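Local coordinates for methyltransferase 1 (Methanosarcina barkeri, PDB 2I2X), which catalyses the zinc-dependent transfer of the methyl group of methanol to the cob(I)amide carried by its partner MtaC in methanogenesis, at residues N374-R377 against V378-I382; A397-C400 against C401-I404. All coordinates share one frame; numbering follows the deposited sequence.

Contacts 1 and 2 lie on successive helices packed side by side: contact 1 on helix 372-383 and contact 2 on helix 389-409, which follows it in the chain, with their centres about 10 Å apart. Both belong to the run of helices that follows the last strands of the chain, away from the metal and corrinoid sites. They meet through a salt bridge, with Arg377 NE 2.7 Å from Glu399 OE2, and through packing of Val378 CG2 against Ile403 CD1 at 3.6 Å. Beside these, Ser381 OG touches Glu399 CB. Salt bridges from Arg377 and a small packed patch thus join the two consecutive helices of this TIM-barrel and helix-bundle protein.

Contact 1. Residues N374-R377 against V378-I382; sequences NAYR and VGQSI
Tyr376 and Gln380 touch one turn apart on helix 372-383, and residues 374-382 as a whole give a compact example of i to i+4 contacts in an alpha-helix. The backbone bonds come first. Val378 N donates to Asn374 O at 2.9 Å, and Gly379 N to Ala375 O at 2.8 Å. In the next two pairs the hydrogens point less squarely at their acceptors: Gln380 N lies 2.9 Å from Tyr376 O, and Ser381 N 3.1 Å from Arg377 O.

Van der Waals contacts form a second group. Because CG of Tyr376 stands opposite its own backbone N (chi1 -177°), the ring leans along the helix beside Gln380. The amide reaches the ring at its edge, near the ring plane, with Gln380 NE2 3.5 Å from Tyr376 CE1. The two planes are 56° apart, so this is no stack. The amide oxygen, Gln380 OE1, rests 3.6 Å from Arg377 CA. Nearer the N-terminal end, Val378 CG2 packs 3.5 Å from Asn374 O, the carbonyl that also receives the N-H of Val378.

Polar side-chain ends mostly look outside the segments. Tyr376 OH is hydrogen-bonded to Tyr11 O, and Asn374 ND2 to Tyr368 O. The extended chain of Arg377 carries its guanidinium to helix 389-409, where NE is salt-bridged to Glu399 and NH1 to Glu406, so its charge is probably shared between two carboxylates. Ser381 instead turns back on its own helix: with chi1 at 79°, OG sits between its backbone N and carbonyl carbon and meets a lone pair of Val378 O, in the carbonyl plane, at 2.8 Å, while Ile382 N donates to that same oxygen.

Contact 2. Residues A397-C400 against C401-I404; sequences AIEC and CNII
Four consecutive i to i+4 bonds join residues 397-400 to 401-404 in one unbroken helical stretch. Cys401 N donates to Ala397 O at 3.2 Å, and Asn402 N to Ile398 O at 3.0 Å. The series continues with Ile403 N to Glu399 O at 2.8 Å and ends with Ile404 N to Cys400 O at 2.9 Å, the last being nearly straight at the hydrogen.

Among the side chains, Ile398 and Asn402 run side by side and point the same way. Asn402 holds its CG beside its own backbone N (chi1 -66°), which brings the amide back over the preceding turn, and ND2 lies 4.0 Å from Ile398 CG2. Asn402 CG is also 3.3 Å from Ile398 O, but ND2 is poorly aimed at that oxygen and makes no hydrogen bond with it. Replacing Asn402 by an alanine would probably leave Ile398 CG2 without this flanking amide and open a gap next to Lys426 of helix 416-430, which Asn402 also touches.

In the helix bundle that accompanies the TIM barrel, helix 389-409 packs here against three other helices. Cys400 and Cys401 meet helix 240-259, Glu399 and Ile403 helix 372-383, Ile398, Asn402 and Ile404 helix 416-430, and Ala397 touches both the first and the last. Toward helix 372-383, the bent chain of Glu399 passes at a slant to that of Ile403, whose CD1 lies 4.0 Å from Glu399 CG; the carboxylate beyond it is engaged by Arg377. Among the buried residues, Cys400 holds SG opposite its backbone N (chi1 171°) and reaches forward along the helix to Ile404 CG1 at 4.3 Å, with Met369 touching both residues.

Contact 1. Residues N374-R377 against V378-I382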
loop_
_atom_site.group_PDB
_atom_site.type_symbol
_atom_site.label_atom_id
_atom_site.label_comp_id
_atom_site.label_asym_id
_atom_site.label_seq_id
_atom_site.Cartn_x
_atom_site.Cartn_y
_atom_site.Cartn_z
ATOM N N ASN A 374 -5.013 29.924 2.727
ATOM C CA ASN A 374 -5.829 29.977 3.934
ATOM C C ASN A 374 -5.029 29.631 5.197
ATOM O O ASN A 374 -5.214 30.249 6.260
ATOM C CB ASN A 374 -7.058 29.083 3.791
ATOM C CG ASN A 374 -8.003 29.594 2.724
ATOM O OD1 ASN A 374 -8.183 30.807 2.609
ATOM N ND2 ASN A 374 -8.609 28.680 1.919
ATOM N N ALA A 375 -4.151 28.646 5.085
ATOM C CA ALA A 375 -3.288 28.310 6.198
ATOM C C ALA A 375 -2.470 29.552 6.634
ATOM O O ALA A 375 -2.321 29.821 7.840
ATOM C CB ALA A 375 -2.388 27.149 5.832
ATOM N N TYR A 376 -1.971 30.301 5.652
ATOM C CA TYR A 376 -1.162 31.494 5.888
ATOM C C TYR A 376 -2.005 32.532 6.640
ATOM O O TYR A 376 -1.546 33.150 7.601
ATOM C CB TYR A 376 -0.654 32.076 4.555
ATOM C CG TYR A 376 0.255 33.266 4.717
ATOM C CD1 TYR A 376 -0.256 34.583 4.751
ATOM C CD2 TYR A 376 1.634 33.083 4.861
ATOM C CE1 TYR A 376 0.611 35.697 4.942
ATOM C CE2 TYR A 376 2.508 34.160 5.029
ATOM C CZ TYR A 376 2.011 35.461 5.082
ATOM O OH TYR A 376 2.923 36.487 5.259
ATOM N N ARG A 377 -3.237 32.708 6.191
ATOM C CA ARG A 377 -4.165 33.655 6.796
ATOM C C ARG A 377 -4.408 33.286 8.276
ATOM O O ARG A 377 -4.366 34.162 9.153
ATOM C CB ARG A 377 -5.460 33.702 5.984
ATOM C CG ARG A 377 -6.544 34.591 6.517
ATOM C CD ARG A 377 -7.790 34.571 5.630
ATOM N NE ARG A 377 -8.975 35.124 6.301
ATOM C CZ ARG A 377 -10.176 35.291 5.723
ATOM N NH1 ARG A 377 -10.381 34.946 4.455
ATOM N NH2 ARG A 377 -11.190 35.792 6.425
ATOM N N VAL A 378 -4.613 31.997 8.553
ATOM C CA VAL A 378 -4.776 31.538 9.922
ATOM C C VAL A 378 -3.499 31.800 10.679
ATOM O O VAL A 378 -3.542 32.260 11.797
ATOM C CB VAL A 378 -5.165 30.060 10.011
ATOM C CG1 VAL A 378 -5.071 29.552 11.462
ATOM C CG2 VAL A 378 -6.570 29.847 9.444
ATOM N N GLY A 379 -2.363 31.556 10.033
ATOM C CA GLY A 379 -1.060 32.024 10.518
ATOM C C GLY A 379 -1.045 33.485 10.994
ATOM O O GLY A 379 -0.532 33.765 12.095
ATOM N N GLN A 380 -1.592 34.403 10.182
ATOM C CA GLN A 380 -1.573 35.846 10.495
ATOM C C GLN A 380 -2.429 36.169 11.734
ATOM O O GLN A 380 -2.117 37.093 12.510
ATOM C CB GLN A 380 -2.069 36.703 9.318
ATOM C CG GLN A 380 -1.096 36.856 8.172
ATOM C CD GLN A 380 -1.747 37.427 6.909
ATOM O OE1 GLN A 380 -2.814 36.972 6.472
ATOM N NE2 GLN A 380 -1.094 38.411 6.304
ATOM N N SER A 381 -3.494 35.394 11.915
ATOM C CA SER A 381 -4.435 35.660 12.972
ATOM C C SER A 381 -3.820 35.216 14.291
ATOM O O SER A 381 -4.154 35.751 15.362
ATOM C CB SER A 381 -5.770 34.957 12.707
ATOM O OG SER A 381 -5.698 33.588 13.040
ATOM N N ILE A 382 -2.904 34.262 14.216
ATOM C CA ILE A 382 -2.185 33.822 15.403
ATOM C C ILE A 382 -1.138 34.839 15.865
ATOM O O ILE A 382 -1.085 35.176 17.048
ATOM C CB ILE A 382 -1.523 32.437 15.167
ATOM C CG1 ILE A 382 -2.634 31.379 14.933
ATOM C CG2 ILE A 382 -0.523 32.071 16.318
ATOM C CD1 ILE A 382 -2.152 30.105 14.316
#

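Contact 2. Residues A397-C400 against C401-I404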
loop_
_atom_site.group_PDB
_atom_site.type_symbol
_atom_site.label_atom_id
_atom_site.label_comp_id
_atom_site.label_asym_id
_atom_site.label_seq_id
_atom_site.Cartn_x
_atom_site.Cartn_y
_atom_site.Cartn_z
ATOM N N ALA A 397 -9.303 30.001 15.636
ATOM C CA ALA A 397 -10.609 29.371 15.582
ATOM C C ALA A 397 -11.641 30.253 14.882
ATOM O O ALA A 397 -12.438 29.763 14.078
ATOM C CB ALA A 397 -11.069 29.037 17.015
ATOM N N ILE A 398 -11.622 31.557 15.176
ATOM C CA ILE A 398 -12.607 32.486 14.591
ATOM C C ILE A 398 -12.260 32.796 13.143
ATOM O O ILE A 398 -13.152 32.930 12.300
ATOM C CB ILE A 398 -12.771 33.798 15.429
ATOM C CG1 ILE A 398 -13.517 33.490 16.740
ATOM C CG2 ILE A 398 -13.524 34.879 14.624
ATOM C CD1 ILE A 398 -13.408 34.614 17.808
ATOM N N GLU A 399 -10.961 32.933 12.874
ATOM C CA GLU A 399 -10.476 33.148 11.525
ATOM C C GLU A 399 -10.829 31.945 10.644
ATOM O O GLU A 399 -11.185 32.095 9.467
ATOM C CB GLU A 399 -8.967 33.358 11.523
ATOM C CG GLU A 399 -8.434 33.919 10.219
ATOM C CD GLU A 399 -8.731 35.396 10.026
ATOM O OE1 GLU A 399 -8.934 36.126 11.034
ATOM O OE2 GLU A 399 -8.746 35.828 8.850
ATOM N N CYS A 400 -10.730 30.761 11.233
ATOM C CA CYS A 400 -11.105 29.545 10.542
ATOM C C CYS A 400 -12.573 29.620 10.108
ATOM O O CYS A 400 -12.891 29.362 8.933
ATOM C CB CYS A 400 -10.835 28.313 11.434
ATOM S SG CYS A 400 -11.494 26.731 10.786
ATOM N N CYS A 401 -13.449 29.945 11.054
ATOM C CA CYS A 401 -14.888 30.146 10.779
ATOM C C CYS A 401 -15.123 31.140 9.649
ATOM O O CYS A 401 -15.942 30.866 8.736
ATOM C CB CYS A 401 -15.659 30.592 12.029
ATOM S SG CYS A 401 -15.728 29.351 13.356
ATOM N N ASN A 402 -14.403 32.268 9.690
ATOM C CA ASN A 402 -14.476 33.261 8.613
ATOM C C ASN A 402 -14.091 32.673 7.271
ATOM O O ASN A 402 -14.788 32.876 6.268
ATOM C CB ASN A 402 -13.601 34.477 8.915
ATOM C CG ASN A 402 -14.106 35.277 10.119
ATOM O OD1 ASN A 402 -15.306 35.241 10.462
ATOM N ND2 ASN A 402 -13.191 36.000 10.763
ATOM N N ILE A 403 -12.989 31.924 7.274
ATOM C CA ILE A 403 -12.473 31.314 6.074
ATOM C C ILE A 403 -13.462 30.341 5.454
ATOM O O ILE A 403 -13.756 30.465 4.264
ATOM C CB ILE A 403 -11.091 30.667 6.297
ATOM C CG1 ILE A 403 -10.056 31.785 6.457
ATOM C CG2 ILE A 403 -10.745 29.737 5.101
ATOM C CD1 ILE A 403 -8.804 31.370 7.122
ATOM N N ILE A 404 -13.999 29.416 6.259
ATOM C CA ILE A 404 -14.980 28.430 5.759
ATOM C C ILE A 404 -16.236 29.148 5.239
ATOM O O ILE A 404 -16.792 28.772 4.214
ATOM C CB ILE A 404 -15.380 27.370 6.840
ATOM C CG1 ILE A 404 -14.175 26.607 7.400
ATOM C CG2 ILE A 404 -16.477 26.414 6.318
ATOM C CD1 ILE A 404 -13.239 26.011 6.335
#